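PDB 3FYM: putative uncharacterized protein from Staphylococcus aureus subsp. aureus Mu50, which is of unknown function but probably binds DNA through a helix-turn-helix domain in the soluble N-terminal region of a putative membrane protein. Local coordinates for residues A[30-33]-A[34-37]. Sequence-based numbering, arbitrary orientation.
Sequences REML and VHIE. With ZN (zinc ion), chain B.
E31 and H35, one turn apart on helix 30-37, grip the same zinc ion: E31 OE2 binds it at 1.9 Å and H35 NE2 at 2.0 Å. A water at 2.0 Å from the zinc is a third ligand. The two side chains run alongside each other in the same direction, with carboxylate and imidazole planes 66° apart. E31 gets there by an extended chain whose CG stands anti to the backbone N (chi1 173°). The ring of H35 has the carbonyl oxygen of E31 over one face, near the rim, and M32 SD lies against its edge in plane, 3.8 Å from H35 CD2. Zinc on NE2 and E40 OE1, hydrogen-bonded to ND1, hold the ring at both nitrogens. Beneath the site, successive i to i+4 backbone bonds define the helix, V34 N to R30 O (2.9 Å) being nearly linear at 168°. The tightly packed side lies away from the metal: L33 and I36 are buried, L33 against L22 and Y57, I36 against L8, F53 and I54, which joins this helix to its neighbours in the helix-turn-helix domain. R30 and E31, by contrast, are exposed. E31 thus reaches the metal from the exposed side and H35 from a covered one, consistent with a zinc site at the domain surface; with NE2 on the metal, ND1 probably carries the proton toward E40, leaving the ring neutral and E31 ionised.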
loop_
_atom_site.group_PDB
_atom_site.type_symbol
_atom_site.label_atom_id
_atom_site.label_comp_id
_atom_site.label_asym_id
_atom_site.label_seq_id
_atom_site.Cartn_x
_atom_site.Cartn_y
_atom_site.Cartn_z
ATOM N N ARG A 30 0.632 -0.629 11.464
ATOM C CA ARG A 30 2.011 -0.510 10.978
ATOM C C ARG A 30 2.514 -1.823 10.424
ATOM O O ARG A 30 3.239 -1.798 9.446
ATOM C CB ARG A 30 3.039 0.102 11.969
ATOM C CG ARG A 30 3.360 -0.756 13.093
ATOM C CD ARG A 30 4.269 -0.084 14.052
ATOM N NE ARG A 30 5.563 0.472 13.648
ATOM C CZ ARG A 30 5.919 1.745 13.605
ATOM N NH1 ARG A 30 5.057 2.697 13.841
ATOM N NH2 ARG A 30 7.187 2.058 13.261
ATOM N N GLU A 31 2.185 -2.951 11.050
ATOM C CA GLU A 31 2.640 -4.238 10.516
ATOM C C GLU A 31 2.255 -4.379 9.068
ATOM O O GLU A 31 3.026 -4.868 8.234
ATOM C CB GLU A 31 2.039 -5.376 11.340
ATOM C CG GLU A 31 2.300 -6.753 10.793
ATOM C CD GLU A 31 1.564 -7.886 11.447
ATOM O OE1 GLU A 31 0.866 -7.651 12.447
ATOM O OE2 GLU A 31 1.637 -9.042 10.965
ATOM N N MET A 32 1.012 -4.035 8.757
ATOM C CA MET A 32 0.491 -4.195 7.422
ATOM C C MET A 32 1.070 -3.170 6.466
ATOM O O MET A 32 1.343 -3.484 5.314
ATOM C CB MET A 32 -1.041 -4.168 7.427
ATOM C CG MET A 32 -1.655 -5.146 8.395
ATOM S SD MET A 32 -1.046 -6.829 8.148
ATOM C CE MET A 32 -1.592 -7.579 9.706
ATOM N N LEU A 33 1.288 -1.935 6.939
ATOM C CA LEU A 33 1.974 -0.942 6.120
ATOM C C LEU A 33 3.369 -1.440 5.738
ATOM O O LEU A 33 3.778 -1.265 4.581
ATOM C CB LEU A 33 2.080 0.408 6.872
ATOM C CG LEU A 33 0.732 1.096 7.126
ATOM C CD1 LEU A 33 0.893 2.284 8.076
ATOM C CD2 LEU A 33 0.069 1.572 5.830
ATOM N N VAL A 34 4.119 -2.009 6.667
ATOM C CA VAL A 34 5.443 -2.551 6.345
ATOM C C VAL A 34 5.344 -3.679 5.388
ATOM O O VAL A 34 6.134 -3.806 4.457
ATOM C CB VAL A 34 6.195 -2.885 7.643
ATOM C CG1 VAL A 34 7.504 -3.618 7.332
ATOM C CG2 VAL A 34 6.491 -1.603 8.438
ATOM N N HIS A 35 4.336 -4.583 5.573
ATOM C CA HIS A 35 4.143 -5.632 4.558
ATOM C C HIS A 35 3.913 -5.023 3.175
ATOM O O HIS A 35 4.539 -5.481 2.199
ATOM C CB HIS A 35 3.026 -6.585 4.914
ATOM C CG HIS A 35 3.259 -7.474 6.083
ATOM N ND1 HIS A 35 4.474 -8.098 6.296
ATOM C CD2 HIS A 35 2.484 -7.885 7.070
ATOM C CE1 HIS A 35 4.369 -8.832 7.407
ATOM N NE2 HIS A 35 3.148 -8.748 7.928
ATOM N N ILE A 36 3.082 -4.001 3.074
ATOM C CA ILE A 36 2.891 -3.394 1.738
ATOM C C ILE A 36 4.170 -2.811 1.197
ATOM O O ILE A 36 4.484 -2.982 0.021
ATOM C CB ILE A 36 1.767 -2.347 1.828
ATOM C CG1 ILE A 36 0.483 -3.041 2.277
ATOM C CG2 ILE A 36 1.620 -1.590 0.512
ATOM C CD1 ILE A 36 -0.584 -2.177 2.838
ATOM N N GLU A 37 4.961 -2.116 2.039
ATOM C CA GLU A 37 6.193 -1.476 1.567
ATOM C C GLU A 37 7.172 -2.515 1.017
ATOM O O GLU A 37 8.002 -2.182 0.190
ATOM C CB GLU A 37 6.866 -0.651 2.681
ATOM C CG GLU A 37 6.062 0.570 3.042
ATOM C CD GLU A 37 6.682 1.496 4.069
ATOM O OE1 GLU A 37 7.675 1.149 4.713
ATOM O OE2 GLU A 37 6.110 2.610 4.227
HETATM ZN ZN ZN B . 2.565 -9.818 9.478
HETATM O O HOH W 1 1.172 -11.134 8.933
#